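Local structure of inorganic pyrophosphatase (Shewanella sp. AS-11, 6LL8) at residues Phe206-Ile215 and Val298-Gln307; Lys230-Ala238 and Gly260-Asp268. The protein probably hydrolyses inorganic diphosphate to two phosphates, as a metal-dependent family II pyrophosphatase of the DHH–DHHA2 type. All coordinates share one frame; numbering follows the deposited sequence.

Interaction 1. Residues Phe206-Ile215 and Val298-Gln307; sequences FNMNGNLVGI and VVPALQDAFQ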
loop_
_atom_site.group_PDB
_atom_site.type_symbol
_atom_site.label_atom_id
_atom_site.label_comp_id
_atom_site.label_asym_id
_atom_site.label_seq_id
_atom_site.Cartn_x
_atom_site.Cartn_y
_atom_site.Cartn_z
ATOM N N PHE A 206 8.958 -1.298 -8.820
ATOM C CA PHE A 206 9.045 0.048 -9.404
ATOM C C PHE A 206 9.934 -0.014 -10.624
ATOM O O PHE A 206 11.037 -0.568 -10.560
ATOM C CB PHE A 206 9.655 1.030 -8.408
ATOM C CG PHE A 206 8.814 1.202 -7.171
ATOM C CD1 PHE A 206 8.957 0.342 -6.094
ATOM C CD2 PHE A 206 7.831 2.173 -7.113
ATOM C CE1 PHE A 206 8.157 0.451 -4.980
ATOM C CE2 PHE A 206 7.045 2.301 -5.981
ATOM C CZ PHE A 206 7.191 1.429 -4.921
ATOM N N ASN A 207 9.497 0.631 -11.689
ATOM C CA ASN A 207 10.364 0.928 -12.850
ATOM C C ASN A 207 10.981 2.303 -12.627
ATOM O O ASN A 207 10.250 3.323 -12.685
ATOM C CB ASN A 207 9.533 0.891 -14.119
ATOM C CG ASN A 207 10.351 1.169 -15.341
ATOM O OD1 ASN A 207 11.513 1.498 -15.251
ATOM N ND2 ASN A 207 9.715 1.061 -16.478
ATOM N N MET A 208 12.262 2.345 -12.294
ATOM C CA MET A 208 12.977 3.616 -12.037
ATOM C C MET A 208 13.971 3.849 -13.175
ATOM O O MET A 208 15.024 3.238 -13.185
ATOM C CB MET A 208 13.661 3.559 -10.677
ATOM C CG MET A 208 12.640 3.394 -9.550
ATOM S SD MET A 208 13.407 3.629 -7.946
ATOM C CE MET A 208 11.976 3.606 -6.879
ATOM N N ASN A 209 13.544 4.630 -14.162
ATOM C CA ASN A 209 14.370 4.939 -15.353
ATOM C C ASN A 209 14.851 3.636 -16.007
ATOM O O ASN A 209 16.012 3.551 -16.412
ATOM C CB ASN A 209 15.498 5.893 -14.953
ATOM C CG ASN A 209 16.099 6.569 -16.157
ATOM O OD1 ASN A 209 15.473 6.604 -17.213
ATOM N ND2 ASN A 209 17.306 7.070 -15.996
ATOM N N GLY A 210 13.954 2.667 -16.179
ATOM C CA GLY A 210 14.226 1.384 -16.840
ATOM C C GLY A 210 14.958 0.385 -15.968
ATOM O O GLY A 210 15.297 -0.662 -16.466
ATOM N N ASN A 211 15.106 0.666 -14.688
ATOM C CA ASN A 211 15.693 -0.270 -13.702
ATOM C C ASN A 211 14.573 -0.817 -12.824
ATOM O O ASN A 211 13.806 0.001 -12.234
ATOM C CB ASN A 211 16.740 0.450 -12.868
ATOM C CG ASN A 211 17.840 1.014 -13.729
ATOM O OD1 ASN A 211 18.743 0.292 -14.083
ATOM N ND2 ASN A 211 17.734 2.285 -14.058
ATOM N N LEU A 212 14.483 -2.132 -12.720
ATOM C CA LEU A 212 13.409 -2.758 -11.943
ATOM C C LEU A 212 13.883 -2.843 -10.490
ATOM O O LEU A 212 14.882 -3.531 -10.205
ATOM C CB LEU A 212 13.017 -4.106 -12.545
ATOM C CG LEU A 212 11.820 -4.765 -11.873
ATOM C CD1 LEU A 212 10.571 -3.908 -11.993
ATOM C CD2 LEU A 212 11.560 -6.144 -12.435
ATOM N N VAL A 213 13.199 -2.145 -9.591
ATOM C CA VAL A 213 13.546 -2.085 -8.160
ATOM C C VAL A 213 12.376 -2.655 -7.354
ATOM O O VAL A 213 11.261 -2.125 -7.416
ATOM C CB VAL A 213 13.827 -0.629 -7.768
ATOM C CG1 VAL A 213 14.054 -0.508 -6.279
ATOM C CG2 VAL A 213 14.980 -0.075 -8.573
ATOM N N GLY A 214 12.618 -3.708 -6.602
ATOM C CA GLY A 214 11.623 -4.254 -5.704
ATOM C C GLY A 214 11.823 -3.741 -4.302
ATOM O O GLY A 214 12.961 -3.727 -3.822
ATOM N N ILE A 215 10.747 -3.322 -3.648
ATOM C CA ILE A 215 10.833 -2.816 -2.261
ATOM C C ILE A 215 9.734 -3.486 -1.438
ATOM O O ILE A 215 8.544 -3.267 -1.729
ATOM C CB ILE A 215 10.684 -1.290 -2.201
ATOM C CG1 ILE A 215 11.608 -0.595 -3.202
ATOM C CG2 ILE A 215 10.894 -0.829 -0.773
ATOM C CD1 ILE A 215 11.518 0.912 -3.209
ATOM N N VAL A 298 11.239 6.903 0.985
ATOM C CA VAL A 298 12.104 5.885 0.355
ATOM C C VAL A 298 12.127 6.086 -1.152
ATOM O O VAL A 298 13.203 6.199 -1.748
ATOM C CB VAL A 298 11.657 4.477 0.764
ATOM C CG1 VAL A 298 12.421 3.398 0.021
ATOM C CG2 VAL A 298 11.799 4.276 2.260
ATOM N N VAL A 299 10.964 6.068 -1.789
ATOM C CA VAL A 299 10.872 6.090 -3.263
ATOM C C VAL A 299 11.415 7.375 -3.875
ATOM O O VAL A 299 12.141 7.286 -4.878
ATOM C CB VAL A 299 9.457 5.752 -3.682
ATOM C CG1 VAL A 299 9.171 6.054 -5.139
ATOM C CG2 VAL A 299 9.168 4.282 -3.401
ATOM N N PRO A 300 11.029 8.588 -3.420
ATOM C CA PRO A 300 11.425 9.777 -4.174
ATOM C C PRO A 300 12.931 9.899 -4.384
ATOM O O PRO A 300 13.391 10.145 -5.505
ATOM C CB PRO A 300 10.838 10.937 -3.363
ATOM C CG PRO A 300 9.656 10.328 -2.680
ATOM C CD PRO A 300 10.114 8.930 -2.316
ATOM N N ALA A 301 13.693 9.728 -3.325
ATOM C CA ALA A 301 15.153 9.912 -3.423
ATOM C C ALA A 301 15.749 8.817 -4.294
ATOM O O ALA A 301 16.730 9.066 -4.975
ATOM C CB ALA A 301 15.799 9.934 -2.060
ATOM N N LEU A 302 15.206 7.607 -4.226
ATOM C CA LEU A 302 15.719 6.511 -5.086
ATOM C C LEU A 302 15.420 6.829 -6.543
ATOM O O LEU A 302 16.299 6.673 -7.403
ATOM C CB LEU A 302 15.080 5.164 -4.785
ATOM C CG LEU A 302 15.568 4.422 -3.563
ATOM C CD1 LEU A 302 14.652 3.247 -3.322
ATOM C CD2 LEU A 302 16.996 3.939 -3.731
ATOM N N GLN A 303 14.183 7.226 -6.826
ATOM C CA GLN A 303 13.773 7.472 -8.225
ATOM C C GLN A 303 14.637 8.604 -8.771
ATOM O O GLN A 303 15.135 8.514 -9.904
ATOM C CB GLN A 303 12.263 7.722 -8.323
ATOM C CG GLN A 303 11.845 7.884 -9.770
ATOM C CD GLN A 303 10.409 7.531 -9.939
ATOM O OE1 GLN A 303 9.994 6.456 -9.481
ATOM N NE2 GLN A 303 9.689 8.453 -10.593
ATOM N N ASP A 304 14.846 9.640 -7.989
ATOM C CA ASP A 304 15.643 10.782 -8.466
ATOM C C ASP A 304 17.081 10.315 -8.725
ATOM O O ASP A 304 17.671 10.792 -9.727
ATOM C CB ASP A 304 15.552 11.942 -7.491
ATOM C CG ASP A 304 14.225 12.667 -7.451
ATOM O OD1 ASP A 304 13.386 12.493 -8.399
ATOM O OD2 ASP A 304 14.026 13.364 -6.447
ATOM N N ALA A 305 17.623 9.405 -7.903
ATOM C CA ALA A 305 19.011 8.909 -8.048
ATOM C C ALA A 305 19.170 8.097 -9.332
ATOM O O ALA A 305 20.249 8.137 -9.928
ATOM C CB ALA A 305 19.485 8.063 -6.896
ATOM N N PHE A 306 18.161 7.337 -9.714
ATOM C CA PHE A 306 18.178 6.577 -10.977
ATOM C C PHE A 306 17.968 7.499 -12.184
ATOM O O PHE A 306 18.371 7.081 -13.263
ATOM C CB PHE A 306 17.100 5.500 -10.958
ATOM C CG PHE A 306 17.472 4.244 -10.223
ATOM C CD1 PHE A 306 18.266 3.287 -10.835
ATOM C CD2 PHE A 306 17.009 3.980 -8.952
ATOM C CE1 PHE A 306 18.582 2.113 -10.177
ATOM C CE2 PHE A 306 17.319 2.796 -8.310
ATOM C CZ PHE A 306 18.123 1.871 -8.915
ATOM N N GLN A 307 17.295 8.651 -12.019
ATOM C CA GLN A 307 16.928 9.538 -13.153
ATOM C C GLN A 307 18.172 10.336 -13.539
ATOM O O GLN A 307 18.280 10.727 -14.718
ATOM C CB GLN A 307 15.763 10.478 -12.800
ATOM C CG GLN A 307 14.863 10.812 -13.986
ATOM C CD GLN A 307 14.002 9.650 -14.441
ATOM O OE1 GLN A 307 13.266 9.035 -13.661
ATOM N NE2 GLN A 307 14.068 9.354 -15.732
HETATM O O HOH W 1 8.921 4.087 -10.217
HETATM O O HOH W 2 11.141 6.545 -13.390
HETATM O O HOH W 3 19.567 4.814 -14.199
#
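Met208 lies across the C-terminal helix, and every atom of its side chain finds a partner there. CB rests 3.8 Å from Phe306 CD2, and CG comes within 4.0 Å of Gln303 OE1. SD is 3.8 Å from that same Phe306 CD2, an oblique Met-aromatic contact with the sulfur 55° off the ring normal, and the terminal CE touches both Leu302 CB and Val299 CG1. With chi2 and chi3 both near 180°, the unbranched chain is extended, which lets CB and SD meet Phe306 while CE reaches residues of the preceding turns. Val213 CG2 and the amide of Asn211 also pack obliquely on the Phe306 ring. Toward the other end of the helix, Val299 CG2 sits over a face of the Phe206 ring in a CH-pi contact, and Ile215 CD1 meets Leu302 CD1 in the conformer described.

Polar groups gather at the type I' turn of the hairpin, Met208 to Asn211. Asn209, whose positive phi suits asparagine, sends ND2 to Phe306 O, a nearly straight bond of 2.9 Å (170° at the hydrogen). Asn211 ND2 donates to Met208 O, which also accepts from Asn211 N, holding the amide beside the aromatic ring. A water joins Asn207 O to Gln303 OE1, bridging strand edge and helix.

The helix 294-307 thus packs on the hairpin 203-208/211-220 at the edge of the mixed sheet of the DHHA2 domain. Leu250 of strand 248-255 packs against Ile215 and Leu302, His247 meets Phe306 edge-to-face, and helix 272-277 flanks Leu302 through Ala276 and Tyr277.

Interaction 2. Residues Lys230-Ala238 and Gly260-Asp268; sequences KADLEADIA and GSEMLVVSD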
loop_
_atom_site.group_PDB
_atom_site.type_symbol
_atom_site.label_atom_id
_atom_site.label_comp_id
_atom_site.label_asym_id
_atom_site.label_seq_id
_atom_site.Cartn_x
_atom_site.Cartn_y
_atom_site.Cartn_z
ATOM N N LYS A 230 16.623 -12.707 10.236
ATOM C CA LYS A 230 17.210 -11.637 9.390
ATOM C C LYS A 230 18.105 -12.227 8.297
ATOM O O LYS A 230 17.993 -11.809 7.125
ATOM C CB LYS A 230 17.920 -10.588 10.242
ATOM C CG LYS A 230 18.169 -9.289 9.502
ATOM C CD LYS A 230 18.670 -8.209 10.414
ATOM C CE LYS A 230 17.619 -7.818 11.435
ATOM N NZ LYS A 230 18.069 -6.679 12.250
ATOM N N ALA A 231 19.015 -13.127 8.634
ATOM C CA ALA A 231 19.911 -13.719 7.621
ATOM C C ALA A 231 19.085 -14.443 6.548
ATOM O O ALA A 231 19.472 -14.398 5.359
ATOM C CB ALA A 231 20.918 -14.615 8.284
ATOM N N ASP A 232 18.011 -15.115 6.931
ATOM C CA ASP A 232 17.099 -15.807 5.974
ATOM C C ASP A 232 16.430 -14.775 5.062
ATOM O O ASP A 232 16.294 -15.026 3.872
ATOM C CB ASP A 232 16.069 -16.672 6.711
ATOM C CG ASP A 232 16.642 -17.899 7.434
ATOM O OD1 ASP A 232 17.763 -18.240 7.120
ATOM O OD2 ASP A 232 15.923 -18.444 8.273
ATOM N N LEU A 233 16.050 -13.617 5.590
ATOM C CA LEU A 233 15.475 -12.557 4.740
ATOM C C LEU A 233 16.515 -12.055 3.751
ATOM O O LEU A 233 16.185 -11.831 2.576
ATOM C CB LEU A 233 14.942 -11.415 5.592
ATOM C CG LEU A 233 13.784 -11.734 6.531
ATOM C CD1 LEU A 233 13.518 -10.572 7.454
ATOM C CD2 LEU A 233 12.537 -12.098 5.766
ATOM N N GLU A 234 17.749 -11.865 4.210
ATOM C CA GLU A 234 18.831 -11.378 3.337
ATOM C C GLU A 234 19.088 -12.378 2.208
ATOM O O GLU A 234 19.277 -11.979 1.046
ATOM C CB GLU A 234 20.086 -11.107 4.157
ATOM C CG GLU A 234 19.901 -9.939 5.110
ATOM C CD GLU A 234 21.126 -9.690 5.956
ATOM O OE1 GLU A 234 21.529 -10.625 6.712
ATOM O OE2 GLU A 234 21.656 -8.568 5.872
ATOM N N ALA A 235 19.117 -13.665 2.529
ATOM C CA ALA A 235 19.337 -14.700 1.500
ATOM C C ALA A 235 18.163 -14.667 0.535
ATOM O O ALA A 235 18.347 -14.826 -0.682
ATOM C CB ALA A 235 19.485 -16.065 2.126
ATOM N N ASP A 236 16.956 -14.477 1.059
ATOM C CA ASP A 236 15.772 -14.535 0.193
ATOM C C ASP A 236 15.684 -13.350 -0.768
ATOM O O ASP A 236 15.301 -13.543 -1.933
ATOM C CB ASP A 236 14.501 -14.674 1.005
ATOM C CG ASP A 236 13.361 -15.105 0.108
ATOM O OD1 ASP A 236 13.420 -16.251 -0.463
ATOM O OD2 ASP A 236 12.477 -14.267 -0.106
ATOM N N ILE A 237 16.057 -12.147 -0.329
ATOM C CA ILE A 237 15.987 -10.987 -1.251
ATOM C C ILE A 237 17.014 -11.150 -2.375
ATOM O O ILE A 237 16.752 -10.691 -3.482
ATOM C CB ILE A 237 16.059 -9.633 -0.561
ATOM C CG1 ILE A 237 17.380 -9.389 0.164
ATOM C CG2 ILE A 237 14.857 -9.446 0.342
ATOM C CD1 ILE A 237 17.503 -7.974 0.700
ATOM N N ALA A 238 18.167 -11.783 -2.125
ATOM C CA ALA A 238 19.149 -12.032 -3.200
ATOM C C ALA A 238 18.526 -12.978 -4.225
ATOM O O ALA A 238 18.705 -12.765 -5.422
ATOM C CB ALA A 238 20.411 -12.613 -2.633
ATOM N N GLY A 260 11.400 4.273 12.825
ATOM C CA GLY A 260 12.514 4.180 11.877
ATOM C C GLY A 260 12.555 2.811 11.249
ATOM O O GLY A 260 11.777 1.910 11.652
ATOM N N SER A 261 13.423 2.648 10.261
ATOM C CA SER A 261 13.494 1.386 9.505
ATOM C C SER A 261 14.929 0.935 9.359
ATOM O O SER A 261 15.797 1.763 9.050
ATOM C CB SER A 261 12.898 1.552 8.111
ATOM O OG SER A 261 11.522 1.898 8.143
ATOM N N GLU A 262 15.136 -0.375 9.440
ATOM C CA GLU A 262 16.382 -0.964 8.939
ATOM C C GLU A 262 16.114 -1.414 7.511
ATOM O O GLU A 262 15.171 -2.198 7.314
ATOM C CB GLU A 262 16.812 -2.123 9.827
ATOM C CG GLU A 262 18.138 -2.686 9.364
ATOM C CD GLU A 262 18.751 -3.740 10.232
ATOM O OE1 GLU A 262 18.039 -4.661 10.563
ATOM O OE2 GLU A 262 19.945 -3.637 10.500
ATOM N N MET A 263 16.924 -0.994 6.578
ATOM C CA MET A 263 16.777 -1.428 5.195
ATOM C C MET A 263 17.816 -2.476 4.877
ATOM O O MET A 263 19.004 -2.250 5.072
ATOM C CB MET A 263 16.924 -0.254 4.234
ATOM C CG MET A 263 16.670 -0.620 2.785
ATOM S SD MET A 263 17.011 0.716 1.622
ATOM C CE MET A 263 15.463 1.610 1.727
ATOM N N LEU A 264 17.361 -3.612 4.388
ATOM C CA LEU A 264 18.206 -4.688 3.840
ATOM C C LEU A 264 18.307 -4.438 2.338
ATOM O O LEU A 264 17.253 -4.215 1.698
ATOM C CB LEU A 264 17.610 -6.061 4.133
ATOM C CG LEU A 264 17.220 -6.346 5.580
ATOM C CD1 LEU A 264 16.663 -7.757 5.721
ATOM C CD2 LEU A 264 18.358 -6.115 6.533
ATOM N N VAL A 265 19.506 -4.506 1.761
ATOM C CA VAL A 265 19.737 -4.078 0.375
ATOM C C VAL A 265 20.526 -5.142 -0.366
ATOM O O VAL A 265 21.645 -5.498 0.077
ATOM C CB VAL A 265 20.517 -2.749 0.354
ATOM C CG1 VAL A 265 20.807 -2.298 -1.075
ATOM C CG2 VAL A 265 19.802 -1.657 1.143
ATOM N N VAL A 266 20.043 -5.527 -1.524
ATOM C CA VAL A 266 20.860 -6.215 -2.554
ATOM C C VAL A 266 20.703 -5.441 -3.847
ATOM O O VAL A 266 19.588 -5.141 -4.229
ATOM C CB VAL A 266 20.483 -7.699 -2.696
ATOM C CG1 VAL A 266 20.845 -8.445 -1.432
ATOM C CG2 VAL A 266 19.019 -7.909 -3.020
ATOM N N SER A 267 21.798 -5.012 -4.437
ATOM C CA SER A 267 21.715 -4.071 -5.569
ATOM C C SER A 267 22.885 -4.256 -6.516
ATOM O O SER A 267 24.012 -4.456 -6.063
ATOM C CB SER A 267 21.711 -2.666 -5.050
ATOM O OG SER A 267 21.544 -1.723 -6.090
ATOM N N ASP A 268 22.619 -4.036 -7.776
ATOM C CA ASP A 268 23.675 -3.861 -8.795
ATOM C C ASP A 268 24.506 -2.605 -8.541
ATOM O O ASP A 268 25.602 -2.528 -9.111
ATOM C CB ASP A 268 23.059 -3.862 -10.192
ATOM C CG ASP A 268 22.552 -5.225 -10.633
ATOM O OD1 ASP A 268 22.950 -6.247 -10.042
ATOM O OD2 ASP A 268 21.782 -5.273 -11.604
#
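Leu264 and Ile237 meet where the helix 230-238 lies on the strand 260-267, their side chains crossing at about a right angle. Ile237 CD1 reaches Leu264 CB at 3.9 Å, while its CG1 touches Val266 CG2, also at 3.9 Å in the Val266 conformer described. The first torsion of Ile237, 63°, puts CG1 between the backbone N and the carbonyl carbon; from there the chain runs to the strand and spans two of its inward-facing residues. Leu264 in turn pushes CD1 up against the helix, 4.0 Å from both Leu233 CB and Glu234 CG. The same conformer of Val266 sets CG2 3.6 Å from Ile237 O, so a methyl lies against the helix backbone. Branched aliphatic residues suit this interface: beta-branched Ile237 and Val266 and gamma-branched Leu264 present methyls to backbone and side chains alike.

Farther out, a salt bridge closes the end near the start of the helix. Lys230 NZ binds Glu262 OE1 at 2.6 Å on the syn side of the carboxylate. The two chains come from opposite directions, and Lys230 bends at chi3 (-65°) to bring its ammonium group to the acid; long, flexible residues suit this wider separation. Glu234 lends its aliphatic CG to Leu264, but its carboxylate turns to Arg285, with which OE2 forms a salt bridge.

Every second residue of the strand, Glu262, Leu264 and Val266, faces the helix, which crosses at -31° with axes 8.4 Å apart. Helix 230-243 thus packs on one face of the mixed sheet of the DHHA2 domain. Strand 260-267 runs between 248-255 and 285-289, both antiparallel to it, and Val249 adjoins Ile237 and Val266. Helix 195-199 covers Leu233 and Ile237 through Val199, while on the other face of the sheet Met263 and Val265 touch Thr273 of helix 272-277.

In the fold
After the N-terminal DHH part with its parallel sheet, the chain enters the mixed sheet through the hairpin 203-208/211-220, followed by helix 230-243, strands 248-255 and 260-267, helix 272-277, strand 285-289 and helix 294-307. Interaction 2 closes a short loop of 21 residues between its segments. Interaction 1 closes a longer one of 82 that contains interaction 2 entirely, so the two are nested and do not cross. Both lie in the DHHA2 domain and build on its mixed sheet: the C-terminal helix returns to the edge hairpin, and helix 230-243 covers strand 260-267. Their centres are about 17 Å apart, yet they touch where Val298 CG1 packs 3.9 Å from Met263 CE.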